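Local coordinates for protein DTDP-4-dehydrorhamnose reductase, rfbD ortholog (Clostridium acetobutylicum, PDB 1VL0) that probably catalyses the reduction of dTDP-6-deoxy-L-lyxo-4-hexulose to dTDP-L-rhamnose in dTDP-L-rhamnose biosynthesis, and binds NADH, at residues Leu163-Ile175 with Trp279-Gln291. Sequence-based numbering, arbitrary orientation.
Sequences LYGDGNNFVKTMI and WKESLKEYIDLLQ. With NAI (1,4-dihydronicotinamide adenine dinucleotide), chain D.
Tyr164 and Tyr286 join the end of a Rossmann-fold strand to the C-terminal helix 279-290 in this extended short-chain dehydrogenase/reductase. The two side chains run antiparallel; their rings meet obliquely, planes at 52°, with Tyr164 CD1 over one face of the Tyr286 ring, 3.5 Å from Tyr286 CD2. Leu290 CG, from the same helix, sits over the rim of the opposite face. Tyr286 extends from its helix (CG opposite the backbone N, chi1 179°) into the turn after Tyr164, where its OH donates to Gly165 O at 2.7 Å, tilted 40° out of the carbonyl plane. Gly167 N reaches that oxygen from the other face, so two donors grip it. Val171 is a knob among Leu283, Tyr286, Ile287 and Leu290: its CG1 meets the Tyr286 ring edge in plane and lies 3.6 Å from Ile287 CD1. The partly exposed side is looser: Lys172 CE, also beside Tyr286 OH, stays 4.2 Å from Leu290 CD2. Asn169 N-caps helix 170-180 through OD1, while its ND2 is hydrogen-bonded to OE1 of NADH-binding Gln23. Leu163 N donates to the nicotinamide O7N. At the hydroxyl end of Tyr164, a water in its ring plane links Tyr164 OH to Trp279 O, donating to the latter at 2.9 Å.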
# COMPACT_ATOMS: atom_id res chain seq x y z
N LEU A 163 16.38 21.47 -7.20
CA LEU A 163 17.09 20.87 -8.32
C LEU A 163 17.50 21.88 -9.41
O LEU A 163 16.70 22.69 -9.88
CB LEU A 163 16.20 19.80 -8.97
CG LEU A 163 16.85 18.94 -10.02
CD1 LEU A 163 17.90 18.05 -9.42
CD2 LEU A 163 15.78 18.13 -10.76
N TYR A 164 18.76 21.79 -9.84
CA TYR A 164 19.26 22.69 -10.88
C TYR A 164 19.97 21.89 -11.94
O TYR A 164 20.55 20.85 -11.69
CB TYR A 164 20.17 23.82 -10.30
CG TYR A 164 21.41 23.30 -9.59
CD1 TYR A 164 22.55 23.01 -10.29
CD2 TYR A 164 21.41 23.10 -8.23
CE1 TYR A 164 23.67 22.53 -9.66
CE2 TYR A 164 22.51 22.62 -7.59
CZ TYR A 164 23.65 22.37 -8.31
OH TYR A 164 24.74 21.83 -7.69
N GLY A 165 19.92 22.41 -13.14
CA GLY A 165 20.56 21.80 -14.30
C GLY A 165 20.24 22.61 -15.55
O GLY A 165 20.13 23.85 -15.50
N ASP A 166 20.08 21.90 -16.65
CA ASP A 166 19.88 22.48 -17.95
C ASP A 166 18.40 22.95 -18.16
O ASP A 166 17.59 22.32 -18.85
CB ASP A 166 20.31 21.47 -19.01
CG ASP A 166 20.44 22.09 -20.41
OD1 ASP A 166 20.23 23.32 -20.55
OD2 ASP A 166 20.80 21.42 -21.39
N GLY A 167 18.06 24.07 -17.52
CA GLY A 167 16.73 24.63 -17.60
C GLY A 167 16.67 25.76 -16.61
O GLY A 167 17.71 26.14 -16.04
N ASN A 168 15.48 26.28 -16.37
CA ASN A 168 15.28 27.35 -15.41
C ASN A 168 15.45 26.82 -14.00
O ASN A 168 15.08 25.71 -13.74
CB ASN A 168 13.87 27.94 -15.56
CG ASN A 168 13.76 28.86 -16.76
OD1 ASN A 168 14.75 29.48 -17.20
ND2 ASN A 168 12.54 28.97 -17.30
N ASN A 169 16.01 27.62 -13.10
CA ASN A 169 16.26 27.20 -11.75
C ASN A 169 16.79 28.37 -10.91
O ASN A 169 16.98 29.49 -11.40
CB ASN A 169 17.24 26.03 -11.72
CG ASN A 169 18.61 26.39 -12.24
OD1 ASN A 169 19.27 27.24 -11.68
ND2 ASN A 169 19.04 25.74 -13.32
N PHE A 170 17.00 28.11 -9.63
CA PHE A 170 17.36 29.16 -8.67
C PHE A 170 18.71 29.74 -8.94
O PHE A 170 18.95 30.92 -8.67
CB PHE A 170 17.36 28.55 -7.27
CG PHE A 170 17.67 29.52 -6.18
CD1 PHE A 170 16.72 30.41 -5.75
CD2 PHE A 170 18.90 29.51 -5.55
CE1 PHE A 170 17.00 31.27 -4.69
CE2 PHE A 170 19.18 30.36 -4.53
CZ PHE A 170 18.24 31.25 -4.10
N VAL A 171 19.61 28.92 -9.48
CA VAL A 171 20.95 29.38 -9.80
C VAL A 171 20.89 30.46 -10.88
O VAL A 171 21.42 31.57 -10.68
CB VAL A 171 21.90 28.22 -10.20
CG1 VAL A 171 23.28 28.73 -10.51
CG2 VAL A 171 21.97 27.19 -9.10
N LYS A 172 20.24 30.14 -12.00
CA LYS A 172 20.06 31.09 -13.10
C LYS A 172 19.31 32.35 -12.67
O LYS A 172 19.67 33.48 -13.03
CB LYS A 172 19.39 30.40 -14.29
CG LYS A 172 20.27 29.36 -14.97
CD LYS A 172 19.62 28.85 -16.29
CE LYS A 172 20.45 27.81 -16.98
NZ LYS A 172 19.80 27.42 -18.32
N THR A 173 18.26 32.15 -11.88
CA THR A 173 17.50 33.26 -11.33
C THR A 173 18.34 34.23 -10.50
O THR A 173 18.31 35.43 -10.72
CB THR A 173 16.37 32.68 -10.49
OG1 THR A 173 15.48 31.98 -11.37
CG2 THR A 173 15.51 33.77 -9.86
N MSE A 174 19.07 33.68 -9.53
CA MSE A 174 19.97 34.47 -8.72
C MSE A 174 21.00 35.21 -9.53
O MSE A 174 21.26 36.36 -9.24
CB MSE A 174 20.71 33.58 -7.73
CG MSE A 174 19.92 33.22 -6.51
SE MSE A 174 19.17 34.80 -5.49
CE MSE A 174 17.37 34.56 -6.05
N ILE A 175 21.61 34.54 -10.50
CA ILE A 175 22.60 35.15 -11.40
C ILE A 175 21.99 36.32 -12.10
O ILE A 175 22.59 37.38 -12.12
CB ILE A 175 23.20 34.12 -12.40
CG1 ILE A 175 24.18 33.21 -11.65
CG2 ILE A 175 23.97 34.82 -13.52
CD1 ILE A 175 24.63 31.94 -12.37
N TRP A 279 27.17 19.55 -1.67
CA TRP A 279 26.43 20.44 -2.50
C TRP A 279 27.31 21.51 -3.13
O TRP A 279 27.16 21.84 -4.28
CB TRP A 279 25.25 21.02 -1.73
CG TRP A 279 25.51 22.03 -0.66
CD1 TRP A 279 25.66 21.80 0.68
CD2 TRP A 279 25.57 23.46 -0.83
NE1 TRP A 279 25.81 22.99 1.35
CE2 TRP A 279 25.77 24.03 0.45
CE3 TRP A 279 25.49 24.31 -1.94
CZ2 TRP A 279 25.90 25.41 0.66
CZ3 TRP A 279 25.59 25.64 -1.76
CH2 TRP A 279 25.79 26.21 -0.44
N LYS A 280 28.30 22.00 -2.41
CA LYS A 280 29.17 23.06 -2.96
C LYS A 280 30.04 22.59 -4.12
O LYS A 280 30.33 23.35 -5.04
CB LYS A 280 30.04 23.63 -1.85
CG LYS A 280 29.25 24.55 -0.92
CD LYS A 280 30.14 25.11 0.13
CE LYS A 280 29.37 26.04 1.06
NZ LYS A 280 30.31 26.54 2.11
N GLU A 281 30.43 21.33 -4.08
CA GLU A 281 31.21 20.74 -5.16
C GLU A 281 30.39 20.60 -6.46
O GLU A 281 30.87 20.89 -7.54
CB GLU A 281 31.72 19.38 -4.69
CG GLU A 281 32.64 18.66 -5.65
CD GLU A 281 33.11 17.28 -5.14
OE1 GLU A 281 32.90 16.97 -3.94
OE2 GLU A 281 33.66 16.51 -5.96
N SER A 282 29.16 20.09 -6.33
CA SER A 282 28.27 19.95 -7.43
C SER A 282 27.96 21.31 -8.04
O SER A 282 27.88 21.47 -9.26
CB SER A 282 26.98 19.27 -6.95
OG SER A 282 27.23 17.92 -6.65
N LEU A 283 27.76 22.28 -7.17
CA LEU A 283 27.36 23.61 -7.57
C LEU A 283 28.51 24.30 -8.32
O LEU A 283 28.31 24.84 -9.46
CB LEU A 283 26.93 24.41 -6.33
CG LEU A 283 26.56 25.85 -6.69
CD1 LEU A 283 25.41 25.94 -7.79
CD2 LEU A 283 26.25 26.65 -5.47
N LYS A 284 29.72 24.18 -7.79
CA LYS A 284 30.90 24.72 -8.49
C LYS A 284 31.04 24.13 -9.88
O LYS A 284 31.34 24.86 -10.85
CB LYS A 284 32.19 24.52 -7.71
CG LYS A 284 33.37 25.25 -8.37
CD LYS A 284 34.61 25.37 -7.52
CE LYS A 284 35.61 26.35 -8.17
NZ LYS A 284 35.93 26.02 -9.63
N GLU A 285 30.84 22.82 -10.02
CA GLU A 285 30.96 22.16 -11.34
C GLU A 285 29.93 22.77 -12.31
O GLU A 285 30.17 22.98 -13.50
CB GLU A 285 30.79 20.66 -11.17
CG GLU A 285 30.75 19.83 -12.44
CD GLU A 285 30.23 18.40 -12.22
OE1 GLU A 285 29.03 18.22 -11.88
OE2 GLU A 285 31.01 17.43 -12.42
N TYR A 286 28.76 23.07 -11.79
CA TYR A 286 27.67 23.60 -12.59
C TYR A 286 27.94 25.03 -13.03
O TYR A 286 27.77 25.35 -14.23
CB TYR A 286 26.35 23.52 -11.84
CG TYR A 286 25.16 24.08 -12.60
CD1 TYR A 286 24.66 23.44 -13.72
CD2 TYR A 286 24.55 25.23 -12.18
CE1 TYR A 286 23.59 23.96 -14.41
CE2 TYR A 286 23.47 25.75 -12.85
CZ TYR A 286 22.99 25.12 -13.96
OH TYR A 286 21.92 25.67 -14.60
N ILE A 287 28.33 25.88 -12.10
CA ILE A 287 28.68 27.26 -12.39
C ILE A 287 29.81 27.31 -13.42
O ILE A 287 29.73 28.11 -14.35
CB ILE A 287 29.09 28.04 -11.11
CG1 ILE A 287 27.99 28.07 -10.07
CG2 ILE A 287 29.54 29.49 -11.43
CD1 ILE A 287 26.84 28.81 -10.42
N ASP A 288 30.82 26.43 -13.30
CA ASP A 288 31.91 26.37 -14.25
C ASP A 288 31.38 26.04 -15.66
O ASP A 288 31.78 26.65 -16.60
CB ASP A 288 32.96 25.34 -13.81
CG ASP A 288 33.76 25.77 -12.53
OD1 ASP A 288 33.63 26.92 -12.04
OD2 ASP A 288 34.54 24.99 -11.97
N LEU A 289 30.49 25.07 -15.77
CA LEU A 289 29.83 24.73 -17.02
C LEU A 289 29.11 25.94 -17.62
O LEU A 289 29.19 26.19 -18.82
CB LEU A 289 28.82 23.59 -16.81
CG LEU A 289 28.12 23.03 -18.06
CD1 LEU A 289 29.11 22.36 -18.97
CD2 LEU A 289 27.03 22.07 -17.67
N LEU A 290 28.40 26.67 -16.78
CA LEU A 290 27.67 27.85 -17.21
C LEU A 290 28.54 28.95 -17.75
O LEU A 290 28.16 29.59 -18.71
CB LEU A 290 26.93 28.48 -16.04
CG LEU A 290 25.65 27.87 -15.54
CD1 LEU A 290 25.12 28.76 -14.44
CD2 LEU A 290 24.63 27.76 -16.64
N GLN A 291 29.67 29.19 -17.08
CA GLN A 291 30.64 30.21 -17.52
C GLN A 291 31.71 29.65 -18.44
O GLN A 291 32.84 30.10 -18.44
CB GLN A 291 31.31 31.01 -16.36
CG GLN A 291 31.04 30.55 -14.92
CD GLN A 291 31.33 31.61 -13.82
OE1 GLN A 291 32.15 31.38 -12.91
NE2 GLN A 291 30.59 32.72 -13.87
PA NAI D . 11.38 20.41 -15.73
O1A NAI D . 10.27 21.35 -15.35
O2A NAI D . 12.69 21.10 -16.04
O5B NAI D . 10.81 19.49 -16.91
C5B NAI D . 9.58 18.83 -16.70
C4B NAI D . 8.97 18.37 -18.02
O4B NAI D . 7.59 18.06 -17.83
C3B NAI D . 8.97 19.40 -19.14
O3B NAI D . 9.83 18.99 -20.19
C2B NAI D . 7.50 19.42 -19.57
O2B NAI D . 7.26 19.76 -20.93
C1B NAI D . 7.09 18.01 -19.15
N9A NAI D . 5.67 17.63 -19.24
C8A NAI D . 4.62 18.37 -18.77
N7A NAI D . 3.48 17.72 -19.05
C5A NAI D . 3.75 16.57 -19.72
C6A NAI D . 2.93 15.57 -20.23
N6A NAI D . 1.61 15.64 -20.13
N1A NAI D . 3.50 14.49 -20.87
C2A NAI D . 4.89 14.41 -20.99
N3A NAI D . 5.70 15.41 -20.51
C4A NAI D . 5.15 16.49 -19.86
O3 NAI D . 11.53 19.32 -14.57
PN NAI D . 12.84 19.03 -13.65
O1N NAI D . 13.75 18.09 -14.32
O2N NAI D . 13.24 20.31 -13.01
O5D NAI D . 12.13 18.05 -12.57
C5D NAI D . 12.30 16.65 -12.72
C4D NAI D . 11.58 15.94 -11.60
O4D NAI D . 12.07 16.36 -10.31
C3D NAI D . 10.08 16.19 -11.62
O3D NAI D . 9.50 14.92 -11.53
C2D NAI D . 9.79 17.06 -10.40
O2D NAI D . 8.53 16.89 -9.76
C1D NAI D . 10.94 16.63 -9.48
N1N NAI D . 11.34 17.65 -8.51
C2N NAI D . 12.01 18.76 -8.96
C3N NAI D . 12.41 19.71 -8.02
C7N NAI D . 12.82 21.08 -8.46
O7N NAI D . 13.49 21.88 -7.53
N7N NAI D . 12.55 21.50 -9.70
C4N NAI D . 12.12 19.51 -6.66
C5N NAI D . 11.43 18.38 -6.22
C6N NAI D . 11.05 17.45 -7.19
O HOH W 1 24.50 21.31 -5.30